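Local structure of copper-containing nitrite reductase (6TFO) at residues G160-K165 against R201-D206; I169-V174 against T190-V195; L279-P284 against R353-V358; R293-M298 against H342-N347. The protein probably reduces nitrite to nitric oxide at its copper centres, taking electrons from a cytochrome c. All blocks are in the same frame, centred on the assembly; numbering follows the deposited sequence.

Contact 1: residues G160-K165 against R201-D206; sequences GARQAK and RVRVGD
Arg203 and Asp206 bracket a type II beta turn at the end of strand 200-203, and both side chains reach the loop 160-165, which leads into strand 166-181 of a cupredoxin domain. The extended chain of Arg203, its CG anti to the backbone N (chi1 174°), crosses to the loop, where NE makes a weak, bent bond to Arg162 O and CD lies 3.7 Å from Ala164 N. Its NH1 turns back onto Val204 O. Gly205 follows, its carbonyl carbon 3.8 Å from Ala164 CB. Asp206 closes the turn through its backbone N on Arg203 O, and its carboxylate meets the Arg162 guanidinium end-on and nearly coplanar. NH1 of Arg162 bonds OD1 on its syn lone pair, and NH2 lies 2.7 Å from OD2 of Asp206 in an almost straight salt bridge. Each oxygen has a second donor: Lys165 N on the anti side of OD1, well out of the carboxylate plane, and Arg203 N above that plane at OD2. Replacing Asp206 by an alanine is likely to leave the Arg162 charge without its partner and the Lys165 and Arg203 amides without this acceptor. Arg162 NH1 also bonds Gln163 O, 2.8 Å away and in the guanidinium plane.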
loop_
_atom_site.group_PDB
_atom_site.type_symbol
_atom_site.label_atom_id
_atom_site.label_comp_id
_atom_site.label_asym_id
_atom_site.label_seq_id
_atom_site.Cartn_x
_atom_site.Cartn_y
_atom_site.Cartn_z
ATOM N N GLY C 160 -56.014 -32.560 12.703
ATOM C CA GLY C 160 -57.075 -33.131 13.559
ATOM C C GLY C 160 -56.502 -34.243 14.433
ATOM O O GLY C 160 -55.403 -34.739 14.127
ATOM N N ALA C 161 -57.191 -34.663 15.486
ATOM C CA ALA C 161 -56.981 -36.021 16.037
ATOM C C ALA C 161 -57.288 -37.004 14.898
ATOM O O ALA C 161 -58.285 -36.784 14.177
ATOM C CB ALA C 161 -57.850 -36.253 17.244
ATOM N N ARG C 162 -56.403 -37.968 14.661
ATOM C CA ARG C 162 -56.515 -38.956 13.558
ATOM C C ARG C 162 -55.435 -40.007 13.791
ATOM O O ARG C 162 -54.528 -39.751 14.630
ATOM C CB ARG C 162 -56.377 -38.323 12.168
ATOM C CG ARG C 162 -54.989 -37.786 11.833
ATOM C CD ARG C 162 -54.618 -37.799 10.337
ATOM N NE ARG C 162 -53.360 -37.107 9.982
ATOM C CZ ARG C 162 -52.120 -37.627 10.072
ATOM N NH1 ARG C 162 -51.922 -38.871 10.487
ATOM N NH2 ARG C 162 -51.072 -36.892 9.751
ATOM N N GLN C 163 -55.540 -41.148 13.106
ATOM C CA GLN C 163 -54.534 -42.235 13.219
ATOM C C GLN C 163 -53.288 -41.829 12.419
ATOM O O GLN C 163 -53.440 -41.081 11.419
ATOM C CB GLN C 163 -55.106 -43.574 12.735
ATOM C CG GLN C 163 -55.169 -44.666 13.799
ATOM C CD GLN C 163 -56.260 -44.428 14.811
ATOM O OE1 GLN C 163 -56.064 -43.720 15.799
ATOM N NE2 GLN C 163 -57.418 -45.018 14.557
ATOM N N ALA C 164 -52.118 -42.324 12.838
ATOM C CA ALA C 164 -50.887 -42.354 12.021
ATOM C C ALA C 164 -51.271 -42.830 10.618
ATOM O O ALA C 164 -52.216 -43.635 10.504
ATOM C CB ALA C 164 -49.860 -43.261 12.653
ATOM N N LYS C 165 -50.595 -42.331 9.585
ATOM C CA LYS C 165 -50.857 -42.726 8.173
ATOM C C LYS C 165 -49.633 -42.397 7.309
ATOM O O LYS C 165 -48.672 -41.776 7.820
ATOM C CB LYS C 165 -52.114 -42.031 7.637
ATOM C CG LYS C 165 -51.966 -40.534 7.442
ATOM C CD LYS C 165 -53.251 -39.771 7.330
ATOM C CE LYS C 165 -53.073 -38.496 6.530
ATOM N NZ LYS C 165 -54.306 -38.113 5.806
ATOM N N ARG C 201 -45.929 -30.465 8.348
ATOM C CA ARG C 201 -46.697 -30.785 9.583
ATOM C C ARG C 201 -47.231 -32.210 9.436
ATOM O O ARG C 201 -48.042 -32.465 8.518
ATOM C CB ARG C 201 -47.828 -29.771 9.785
ATOM C CG ARG C 201 -48.331 -29.701 11.217
ATOM C CD ARG C 201 -49.135 -28.440 11.457
ATOM N NE ARG C 201 -49.434 -28.231 12.874
ATOM C CZ ARG C 201 -49.713 -27.051 13.432
ATOM N NH1 ARG C 201 -49.706 -25.937 12.720
ATOM N NH2 ARG C 201 -49.972 -26.992 14.722
ATOM N N VAL C 202 -46.717 -33.112 10.254
ATOM C CA VAL C 202 -47.169 -34.523 10.329
ATOM C C VAL C 202 -47.430 -34.875 11.804
ATOM O O VAL C 202 -47.210 -34.017 12.710
ATOM C CB VAL C 202 -46.130 -35.451 9.671
ATOM C CG1 VAL C 202 -45.948 -35.099 8.200
ATOM C CG2 VAL C 202 -44.794 -35.455 10.417
ATOM N N ARG C 203 -47.933 -36.088 12.031
ATOM C CA ARG C 203 -48.214 -36.649 13.371
ATOM C C ARG C 203 -47.130 -37.699 13.630
ATOM O O ARG C 203 -46.752 -38.383 12.664
ATOM C CB ARG C 203 -49.640 -37.200 13.336
ATOM C CG ARG C 203 -50.056 -37.948 14.590
ATOM C CD ARG C 203 -51.068 -39.028 14.236
ATOM N NE ARG C 203 -51.774 -39.494 15.421
ATOM C CZ ARG C 203 -51.295 -40.382 16.295
ATOM N NH1 ARG C 203 -50.120 -40.965 16.114
ATOM N NH2 ARG C 203 -52.017 -40.712 17.348
ATOM N N VAL C 204 -46.611 -37.816 14.856
ATOM C CA VAL C 204 -45.659 -38.914 15.200
ATOM C C VAL C 204 -46.301 -40.236 14.766
ATOM O O VAL C 204 -47.562 -40.345 14.822
ATOM C CB VAL C 204 -45.238 -38.926 16.681
ATOM C CG1 VAL C 204 -46.407 -39.170 17.641
ATOM C CG2 VAL C 204 -44.102 -39.919 16.917
ATOM N N GLY C 205 -45.479 -41.185 14.314
ATOM C CA GLY C 205 -45.945 -42.478 13.776
ATOM C C GLY C 205 -46.217 -42.433 12.283
ATOM O O GLY C 205 -46.144 -43.506 11.661
ATOM N N ASP C 206 -46.497 -41.257 11.711
ATOM C CA ASP C 206 -46.722 -41.097 10.250
ATOM C C ASP C 206 -45.536 -41.674 9.463
ATOM O O ASP C 206 -44.396 -41.647 9.971
ATOM C CB ASP C 206 -46.955 -39.641 9.857
ATOM C CG ASP C 206 -48.355 -39.146 10.152
ATOM O OD1 ASP C 206 -49.187 -39.983 10.473
ATOM O OD2 ASP C 206 -48.593 -37.923 10.051
#

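Contact 2: residues I169-V174 against T190-V195; sequences IDLETV and TFNGKV
Phe191 lies alongside Thr173, the two side chains pointing the same way, with CE1 of the ring 3.8 Å from Thr173 CG2. They form the non-hydrogen-bonded pair of an antiparallel beta hairpin, strands 166-181 and 184-191, in a cupredoxin domain; Leu171 CD1 adds a looser apolar contact to the same ring. Thr173 OG1 bonds Asn214 OD1, and its side chain borders His222 and Met276, ligands of a copper ion. Beyond Phe191 strand 184-191 ends in a type I' turn, Phe191 to Lys194, yet Asn192 still bonds Glu172 from within it. Its backbone N bonds Glu172 O at 2.6 Å. The amide swings back to strand 166-181 because chi1 (-70°) places CG anti to the carbonyl carbon; there OD1 receives Glu172 N from above the carbonyl plane in an almost straight bond of 2.9 Å. Were Asn192 a serine, whose hydroxyl is shorter, the Glu172 amide would probably lose this acceptor. At the hydrogen-bonded pair, Val174 N donates to Thr190 O, while Val174 O accepts from Thr190 twice: the backbone N and the hydroxyl OG1 each lie 2.9 Å from that oxygen.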
loop_
_atom_site.group_PDB
_atom_site.type_symbol
_atom_site.label_atom_id
_atom_site.label_comp_id
_atom_site.label_asym_id
_atom_site.label_seq_id
_atom_site.Cartn_x
_atom_site.Cartn_y
_atom_site.Cartn_z
ATOM N N ILE C 169 -45.207 -35.880 0.725
ATOM C CA ILE C 169 -44.714 -34.475 0.709
ATOM C C ILE C 169 -43.938 -34.266 -0.600
ATOM O O ILE C 169 -43.056 -35.123 -0.937
ATOM C CB ILE C 169 -43.885 -34.177 1.982
ATOM C CG1 ILE C 169 -44.722 -34.363 3.256
ATOM C CG2 ILE C 169 -43.267 -32.784 1.910
ATOM C CD1 ILE C 169 -43.986 -34.103 4.553
ATOM N N ASP C 170 -44.255 -33.180 -1.306
ATOM C CA ASP C 170 -43.565 -32.770 -2.555
ATOM C C ASP C 170 -42.761 -31.497 -2.304
ATOM O O ASP C 170 -43.383 -30.481 -1.995
ATOM C CB ASP C 170 -44.573 -32.583 -3.687
ATOM C CG ASP C 170 -45.078 -33.930 -4.149
ATOM O OD1 ASP C 170 -44.271 -34.695 -4.712
ATOM O OD2 ASP C 170 -46.240 -34.239 -3.851
ATOM N N LEU C 171 -41.437 -31.581 -2.443
ATOM C CA LEU C 171 -40.506 -30.422 -2.434
ATOM C C LEU C 171 -39.868 -30.266 -3.817
ATOM O O LEU C 171 -39.501 -31.301 -4.432
ATOM C CB LEU C 171 -39.428 -30.647 -1.373
ATOM C CG LEU C 171 -39.905 -30.605 0.076
ATOM C CD1 LEU C 171 -38.765 -30.998 1.008
ATOM C CD2 LEU C 171 -40.493 -29.238 0.435
ATOM N N GLU C 172 -39.734 -29.016 -4.271
ATOM C CA GLU C 172 -38.993 -28.639 -5.500
ATOM C C GLU C 172 -37.872 -27.658 -5.138
ATOM O O GLU C 172 -38.166 -26.599 -4.525
ATOM C CB GLU C 172 -39.932 -28.024 -6.538
ATOM C CG GLU C 172 -39.316 -27.959 -7.926
ATOM C CD GLU C 172 -40.084 -27.156 -8.963
ATOM O OE1 GLU C 172 -39.720 -27.265 -10.155
ATOM O OE2 GLU C 172 -41.013 -26.397 -8.582
ATOM N N THR C 173 -36.633 -27.990 -5.511
ATOM C CA THR C 173 -35.443 -27.131 -5.293
ATOM C C THR C 173 -35.328 -26.204 -6.507
ATOM O O THR C 173 -35.204 -26.720 -7.631
ATOM C CB THR C 173 -34.212 -27.979 -4.951
ATOM O OG1 THR C 173 -33.896 -28.860 -6.024
ATOM C CG2 THR C 173 -34.431 -28.801 -3.697
ATOM N N VAL C 174 -35.452 -24.898 -6.264
ATOM C CA VAL C 174 -35.474 -23.824 -7.296
ATOM C C VAL C 174 -34.386 -22.792 -6.979
ATOM O O VAL C 174 -34.391 -22.264 -5.842
ATOM C CB VAL C 174 -36.851 -23.150 -7.358
ATOM C CG1 VAL C 174 -36.848 -21.962 -8.303
ATOM C CG2 VAL C 174 -37.939 -24.146 -7.726
ATOM N N THR C 190 -33.688 -22.350 -2.991
ATOM C CA THR C 190 -34.900 -22.506 -2.147
ATOM C C THR C 190 -35.538 -23.884 -2.316
ATOM O O THR C 190 -35.300 -24.566 -3.334
ATOM C CB THR C 190 -35.953 -21.454 -2.500
ATOM O OG1 THR C 190 -36.450 -21.761 -3.801
ATOM C CG2 THR C 190 -35.399 -20.047 -2.450
ATOM N N PHE C 191 -36.359 -24.241 -1.327
ATOM C CA PHE C 191 -37.457 -25.226 -1.462
ATOM C C PHE C 191 -38.703 -24.419 -1.865
ATOM O O PHE C 191 -39.128 -23.541 -1.089
ATOM C CB PHE C 191 -37.576 -26.016 -0.160
ATOM C CG PHE C 191 -36.359 -26.820 0.236
ATOM C CD1 PHE C 191 -36.057 -28.009 -0.392
ATOM C CD2 PHE C 191 -35.567 -26.429 1.294
ATOM C CE1 PHE C 191 -34.977 -28.778 0.019
ATOM C CE2 PHE C 191 -34.488 -27.187 1.714
ATOM C CZ PHE C 191 -34.198 -28.372 1.084
ATOM N N ASN C 192 -39.180 -24.624 -3.100
ATOM C CA ASN C 192 -40.484 -24.120 -3.601
ATOM C C ASN C 192 -40.463 -22.595 -3.702
ATOM O O ASN C 192 -41.523 -21.971 -3.546
ATOM C CB ASN C 192 -41.623 -24.676 -2.742
ATOM C CG ASN C 192 -41.788 -26.158 -2.986
ATOM O OD1 ASN C 192 -40.973 -26.965 -2.551
ATOM N ND2 ASN C 192 -42.775 -26.512 -3.788
ATOM N N GLY C 193 -39.303 -22.025 -4.021
ATOM C CA GLY C 193 -39.172 -20.618 -4.456
ATOM C C GLY C 193 -39.362 -19.614 -3.333
ATOM O O GLY C 193 -39.618 -18.441 -3.669
ATOM N N LYS C 194 -39.242 -20.030 -2.061
ATOM C CA LYS C 194 -39.431 -19.127 -0.893
ATOM C C LYS C 194 -38.500 -19.516 0.264
ATOM O O LYS C 194 -37.981 -20.646 0.285
ATOM C CB LYS C 194 -40.906 -19.121 -0.491
ATOM C CG LYS C 194 -41.715 -17.964 -1.046
ATOM C CD LYS C 194 -43.079 -18.362 -1.568
ATOM C CE LYS C 194 -44.094 -17.232 -1.520
ATOM N NZ LYS C 194 -43.475 -15.894 -1.738
ATOM N N VAL C 195 -38.278 -18.572 1.180
ATOM C CA VAL C 195 -37.345 -18.725 2.335
ATOM C C VAL C 195 -38.081 -18.235 3.572
ATOM O O VAL C 195 -38.491 -17.079 3.602
ATOM C CB VAL C 195 -36.030 -17.944 2.140
ATOM C CG1 VAL C 195 -35.089 -18.091 3.327
ATOM C CG2 VAL C 195 -35.327 -18.358 0.868
#

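Contact 3: residues L279-P284 against R353-V358; sequences LLLVEP and RIFFGV
Strands 277-283 and 351-360 belong to two different beta sheets that face one another, and residues 279-283 and 353-358 meet by side-chain packing with no hydrogen bond between them. Leu281 and Phe355 cross at about a right angle: the leucine CD2 methyl lies 3.6 Å from CZ of the ring and almost as near to CE1, while CD1 touches CE1 from farther off. The leucine reaches the ring because its CG stands anti to the backbone N (chi1 -178°), carrying both methyls outward to the far end of the phenylalanine. Leu279 works nearer the root of the same side chain, its CD1 methyl 3.8 Å from Phe355 CB and equally close to the backbone Phe355 O. Its other methyl, CD2, lies 4.2 Å from Gly357 CA. A side chain at this glycine would point at the leucine, and a beta carbon would collide with CD2. The two strand segments run at 129° to each other, their axes approaching to 8.8 Å. Here the layers come from two cupredoxin-like beta domains: strand 277-283 follows helix 268-274, which holds the copper ligand His271, and starts just after the ligand Met276, and strand 351-360 lies in the sheet of the domain that follows. Phe199 meets the Phe355 ring as well, with the ring planes about 55° apart, and Ile403 on neighbouring strand 400-407 adds to the packing. Within the segment 353-358 itself, Arg353 CG sits over one face of the Phe355 ring, offset toward its rim.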
loop_
_atom_site.group_PDB
_atom_site.type_symbol
_atom_site.label_atom_id
_atom_site.label_comp_id
_atom_site.label_asym_id
_atom_site.label_seq_id
_atom_site.Cartn_x
_atom_site.Cartn_y
_atom_site.Cartn_z
ATOM N N LEU C 279 -38.958 -25.734 8.421
ATOM C CA LEU C 279 -39.363 -26.434 9.675
ATOM C C LEU C 279 -40.291 -27.608 9.342
ATOM O O LEU C 279 -41.162 -27.455 8.464
ATOM C CB LEU C 279 -40.051 -25.437 10.609
ATOM C CG LEU C 279 -39.142 -24.454 11.342
ATOM C CD1 LEU C 279 -39.959 -23.569 12.267
ATOM C CD2 LEU C 279 -38.051 -25.164 12.124
ATOM N N LEU C 280 -40.045 -28.748 9.991
ATOM C CA LEU C 280 -40.914 -29.955 10.083
ATOM C C LEU C 280 -41.414 -30.066 11.527
ATOM O O LEU C 280 -40.558 -30.299 12.418
ATOM C CB LEU C 280 -40.098 -31.205 9.708
ATOM C CG LEU C 280 -40.790 -32.549 9.916
ATOM C CD1 LEU C 280 -42.020 -32.653 9.008
ATOM C CD2 LEU C 280 -39.823 -33.697 9.687
ATOM N N LEU C 281 -42.718 -29.870 11.742
ATOM C CA LEU C 281 -43.418 -30.198 13.022
ATOM C C LEU C 281 -43.901 -31.643 12.948
ATOM O O LEU C 281 -44.743 -31.944 12.060
ATOM C CB LEU C 281 -44.606 -29.252 13.249
ATOM C CG LEU C 281 -45.389 -29.453 14.545
ATOM C CD1 LEU C 281 -44.512 -29.259 15.765
ATOM C CD2 LEU C 281 -46.575 -28.502 14.603
ATOM N N VAL C 282 -43.342 -32.505 13.798
ATOM C CA VAL C 282 -43.900 -33.855 14.089
ATOM C C VAL C 282 -44.749 -33.709 15.358
ATOM O O VAL C 282 -44.177 -33.631 16.452
ATOM C CB VAL C 282 -42.786 -34.905 14.213
ATOM C CG1 VAL C 282 -43.343 -36.296 14.426
ATOM C CG2 VAL C 282 -41.893 -34.887 12.988
ATOM N N GLU C 283 -46.067 -33.571 15.199
ATOM C CA GLU C 283 -47.010 -33.369 16.331
ATOM C C GLU C 283 -46.989 -34.589 17.251
ATOM O O GLU C 283 -46.971 -35.732 16.800
ATOM C CB GLU C 283 -48.426 -33.129 15.822
ATOM C CG GLU C 283 -48.681 -31.707 15.351
ATOM C CD GLU C 283 -50.157 -31.445 15.111
ATOM O OE1 GLU C 283 -50.963 -32.162 15.714
ATOM O OE2 GLU C 283 -50.502 -30.533 14.338
ATOM N N PRO C 284 -47.011 -34.399 18.583
ATOM C CA PRO C 284 -47.190 -35.526 19.502
ATOM C C PRO C 284 -48.634 -36.041 19.357
ATOM O O PRO C 284 -49.434 -35.334 18.761
ATOM C CB PRO C 284 -46.900 -34.898 20.879
ATOM C CG PRO C 284 -47.277 -33.432 20.721
ATOM C CD PRO C 284 -46.970 -33.100 19.276
ATOM N N ARG C 353 -48.843 -18.580 18.896
ATOM C CA ARG C 353 -47.663 -19.479 18.873
ATOM C C ARG C 353 -46.770 -19.086 17.687
ATOM O O ARG C 353 -47.284 -19.003 16.553
ATOM C CB ARG C 353 -48.051 -20.960 18.783
ATOM C CG ARG C 353 -46.865 -21.845 18.428
ATOM C CD ARG C 353 -47.058 -23.300 18.754
ATOM N NE ARG C 353 -48.355 -23.744 18.305
ATOM C CZ ARG C 353 -49.275 -24.312 19.068
ATOM N NH1 ARG C 353 -50.426 -24.665 18.532
ATOM N NH2 ARG C 353 -49.046 -24.559 20.345
ATOM N N ILE C 354 -45.471 -18.903 17.935
ATOM C CA ILE C 354 -44.437 -18.746 16.868
ATOM C C ILE C 354 -43.569 -20.009 16.841
ATOM O O ILE C 354 -42.908 -20.304 17.860
ATOM C CB ILE C 354 -43.595 -17.478 17.089
ATOM C CG1 ILE C 354 -44.471 -16.226 17.228
ATOM C CG2 ILE C 354 -42.564 -17.349 15.981
ATOM C CD1 ILE C 354 -43.727 -14.978 17.613
ATOM N N PHE C 355 -43.615 -20.750 15.729
ATOM C CA PHE C 355 -42.577 -21.735 15.347
ATOM C C PHE C 355 -41.374 -20.958 14.801
ATOM O O PHE C 355 -41.474 -20.373 13.701
ATOM C CB PHE C 355 -43.098 -22.712 14.296
ATOM C CG PHE C 355 -44.293 -23.506 14.732
ATOM C CD1 PHE C 355 -44.145 -24.573 15.591
ATOM C CD2 PHE C 355 -45.553 -23.183 14.280
ATOM C CE1 PHE C 355 -45.252 -25.306 15.999
ATOM C CE2 PHE C 355 -46.655 -23.920 14.684
ATOM C CZ PHE C 355 -46.504 -24.981 15.541
ATOM N N PHE C 356 -40.287 -20.922 15.573
ATOM C CA PHE C 356 -39.063 -20.134 15.277
ATOM C C PHE C 356 -37.874 -21.081 15.146
ATOM O O PHE C 356 -37.544 -21.772 16.119
ATOM C CB PHE C 356 -38.765 -19.097 16.360
ATOM C CG PHE C 356 -37.509 -18.312 16.086
ATOM C CD1 PHE C 356 -37.478 -17.349 15.097
ATOM C CD2 PHE C 356 -36.344 -18.564 16.792
ATOM C CE1 PHE C 356 -36.312 -16.640 14.839
ATOM C CE2 PHE C 356 -35.180 -17.859 16.532
ATOM C CZ PHE C 356 -35.163 -16.902 15.549
ATOM N N GLY C 357 -37.235 -21.061 13.978
ATOM C CA GLY C 357 -36.030 -21.862 13.714
ATOM C C GLY C 357 -34.919 -21.031 13.108
ATOM O O GLY C 357 -35.210 -20.029 12.451
ATOM N N VAL C 358 -33.682 -21.450 13.315
ATOM C CA VAL C 358 -32.486 -20.793 12.730
ATOM C C VAL C 358 -31.911 -21.744 11.684
ATOM O O VAL C 358 -31.319 -22.779 12.077
ATOM C CB VAL C 358 -31.463 -20.455 13.827
ATOM C CG1 VAL C 358 -30.274 -19.717 13.256
ATOM C CG2 VAL C 358 -32.102 -19.646 14.941
#

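Contact 4: residues R293-M298 against H342-N347; sequences REFYVM and HPLYAN
Leu344 sets its CD2 methyl over one face of the Phe295 ring, 3.7 Å from the centroid and 18° off the ring normal, a CH-pi contact. The methyl lies toward the CG end of the ring, while CG of the leucine lies by CD1 and CE1, and CB by CE1 and CZ. At the far end of the ring, the edge meets the backbone: Phe295 CZ lies 3.2 Å from Tyr345 O, which is in the ring plane. The same carbonyl oxygen is approached by Arg293, whose CD is 3.3 Å from Tyr345 O. A bend at chi3 (-64°) turns the guanidinium along 342-347, past Ala346 CA to Asn347. There Arg293 NH1 and Asn347 ND2 are both donors and are not bonded to each other. Arg293 NH1 has its acceptor in Glu350 OE1, a salt bridge, and the other carboxylate oxygen takes Asn347 N. Farther out, backbone bonds to strand 351-360 hold Phe295 in its sheet, and Leu432 on strand 430-434 backs Leu344 in the facing sheet of this beta sandwich. With no hydrogen bond between the segments, their cohesion probably rests mainly on apolar and CH-pi packing, and the arginine's charge is answered by Glu350 alongside.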
loop_
_atom_site.group_PDB
_atom_site.type_symbol
_atom_site.label_atom_id
_atom_site.label_comp_id
_atom_site.label_asym_id
_atom_site.label_seq_id
_atom_site.Cartn_x
_atom_site.Cartn_y
_atom_site.Cartn_z
ATOM N N ARG C 293 -53.683 -18.425 17.261
ATOM C CA ARG C 293 -52.980 -18.109 15.989
ATOM C C ARG C 293 -51.533 -18.603 16.013
ATOM O O ARG C 293 -50.824 -18.420 17.044
ATOM C CB ARG C 293 -53.049 -16.613 15.698
ATOM C CG ARG C 293 -52.896 -16.324 14.217
ATOM C CD ARG C 293 -52.900 -14.840 13.993
ATOM N NE ARG C 293 -54.160 -14.229 14.357
ATOM C CZ ARG C 293 -55.255 -14.226 13.615
ATOM N NH1 ARG C 293 -56.339 -13.608 14.050
ATOM N NH2 ARG C 293 -55.277 -14.832 12.448
ATOM N N GLU C 294 -51.121 -19.178 14.879
ATOM C CA GLU C 294 -49.769 -19.738 14.655
ATOM C C GLU C 294 -48.997 -18.952 13.586
ATOM O O GLU C 294 -49.623 -18.457 12.608
ATOM C CB GLU C 294 -49.917 -21.186 14.221
ATOM C CG GLU C 294 -50.575 -22.064 15.251
ATOM C CD GLU C 294 -50.437 -23.531 14.897
ATOM O OE1 GLU C 294 -50.850 -23.906 13.767
ATOM O OE2 GLU C 294 -49.870 -24.282 15.727
ATOM N N PHE C 295 -47.674 -18.895 13.743
ATOM C CA PHE C 295 -46.745 -18.179 12.831
ATOM C C PHE C 295 -45.477 -19.009 12.606
ATOM O O PHE C 295 -45.023 -19.728 13.531
ATOM C CB PHE C 295 -46.382 -16.814 13.403
ATOM C CG PHE C 295 -47.513 -15.825 13.433
ATOM C CD1 PHE C 295 -48.083 -15.380 12.254
ATOM C CD2 PHE C 295 -47.994 -15.321 14.630
ATOM C CE1 PHE C 295 -49.113 -14.447 12.270
ATOM C CE2 PHE C 295 -49.023 -14.385 14.645
ATOM C CZ PHE C 295 -49.571 -13.943 13.463
ATOM N N TYR C 296 -44.921 -18.849 11.400
ATOM C CA TYR C 296 -43.706 -19.514 10.865
ATOM C C TYR C 296 -42.618 -18.456 10.628
ATOM O O TYR C 296 -42.785 -17.605 9.738
ATOM C CB TYR C 296 -44.097 -20.202 9.563
ATOM C CG TYR C 296 -43.036 -21.022 8.885
ATOM C CD1 TYR C 296 -41.894 -21.455 9.535
ATOM C CD2 TYR C 296 -43.241 -21.440 7.588
ATOM C CE1 TYR C 296 -40.974 -22.266 8.895
ATOM C CE2 TYR C 296 -42.341 -22.256 6.940
ATOM C CZ TYR C 296 -41.199 -22.668 7.589
ATOM O OH TYR C 296 -40.317 -23.463 6.912
ATOM N N VAL C 297 -41.561 -18.473 11.439
ATOM C CA VAL C 297 -40.418 -17.524 11.331
ATOM C C VAL C 297 -39.095 -18.304 11.398
ATOM O O VAL C 297 -38.925 -19.141 12.308
ATOM C CB VAL C 297 -40.495 -16.419 12.397
ATOM C CG1 VAL C 297 -39.277 -15.512 12.332
ATOM C CG2 VAL C 297 -41.776 -15.604 12.272
ATOM N N MET C 298 -38.183 -18.023 10.458
ATOM C CA MET C 298 -36.818 -18.593 10.449
ATOM C C MET C 298 -35.791 -17.481 10.201
ATOM O O MET C 298 -36.057 -16.571 9.388
ATOM C CB MET C 298 -36.683 -19.698 9.400
ATOM C CG MET C 298 -37.452 -20.944 9.760
ATOM S SD MET C 298 -36.845 -22.436 8.930
ATOM C CE MET C 298 -35.572 -22.992 10.061
ATOM N N HIS C 342 -44.481 -8.825 4.385
ATOM C CA HIS C 342 -45.316 -9.891 5.004
ATOM C C HIS C 342 -45.256 -9.813 6.526
ATOM O O HIS C 342 -44.771 -10.737 7.181
ATOM C CB HIS C 342 -44.843 -11.275 4.530
ATOM C CG HIS C 342 -44.902 -11.500 3.056
ATOM N ND1 HIS C 342 -46.005 -12.030 2.444
ATOM C CD2 HIS C 342 -43.984 -11.321 2.082
ATOM C CE1 HIS C 342 -45.778 -12.148 1.154
ATOM N NE2 HIS C 342 -44.540 -11.732 0.912
ATOM N N PRO C 343 -45.742 -8.730 7.164
ATOM C CA PRO C 343 -45.726 -8.651 8.624
ATOM C C PRO C 343 -46.735 -9.630 9.246
ATOM O O PRO C 343 -47.546 -10.203 8.506
ATOM C CB PRO C 343 -46.043 -7.178 8.938
ATOM C CG PRO C 343 -46.774 -6.689 7.712
ATOM C CD PRO C 343 -46.298 -7.531 6.538
ATOM N N LEU C 344 -46.627 -9.819 10.567
ATOM C CA LEU C 344 -47.536 -10.646 11.400
ATOM C C LEU C 344 -48.699 -9.750 11.853
ATOM O O LEU C 344 -48.442 -8.583 12.264
ATOM C CB LEU C 344 -46.777 -11.212 12.605
ATOM C CG LEU C 344 -45.737 -12.296 12.308
ATOM C CD1 LEU C 344 -44.489 -11.718 11.659
ATOM C CD2 LEU C 344 -45.349 -13.025 13.575
ATOM N N TYR C 345 -49.927 -10.285 11.775
ATOM C CA TYR C 345 -51.190 -9.645 12.227
ATOM C C TYR C 345 -51.887 -10.560 13.237
ATOM O O TYR C 345 -51.958 -11.783 13.027
ATOM C CB TYR C 345 -52.087 -9.334 11.027
ATOM C CG TYR C 345 -51.488 -8.329 10.075
ATOM C CD1 TYR C 345 -51.488 -6.969 10.372
ATOM C CD2 TYR C 345 -50.886 -8.743 8.889
ATOM C CE1 TYR C 345 -50.923 -6.043 9.507
ATOM C CE2 TYR C 345 -50.313 -7.828 8.018
ATOM C CZ TYR C 345 -50.330 -6.478 8.328
ATOM O OH TYR C 345 -49.769 -5.596 7.457
ATOM N N ALA C 346 -52.378 -9.977 14.327
ATOM C CA ALA C 346 -53.115 -10.701 15.386
ATOM C C ALA C 346 -54.063 -9.737 16.117
ATOM O O ALA C 346 -53.963 -8.518 15.886
ATOM C CB ALA C 346 -52.141 -11.371 16.326
ATOM N N ASN C 347 -54.936 -10.283 16.969
ATOM C CA ASN C 347 -55.974 -9.534 17.720
ATOM C C ASN C 347 -55.735 -9.653 19.229
ATOM O O ASN C 347 -55.328 -10.754 19.701
ATOM C CB ASN C 347 -57.361 -10.015 17.311
ATOM C CG ASN C 347 -57.598 -9.796 15.836
ATOM O OD1 ASN C 347 -57.505 -8.676 15.339
ATOM N ND2 ASN C 347 -57.852 -10.877 15.126
#

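Following the chain, contact 1 opens in the loop 160-165 and closes at 201-206; the hairpin of contact 2 lies wholly between these two ends, and both belong to one cupredoxin domain. Contact 3 opens only after contact 1 has closed, but its strand 277-283 pairs with strand 200-203 through backbone bonds between Val202, Val204 and Glu283. It packs a sheet of that domain on the next beta domain and encloses contact 4, which joins the two sheets of the latter through 293-298 and 342-347. Strands 293-302 and 351-360 are neighbours, so contacts 3 and 4 use the same sheet. A salt bridge from Arg201 to Glu294 also links contact 1 directly to contact 4.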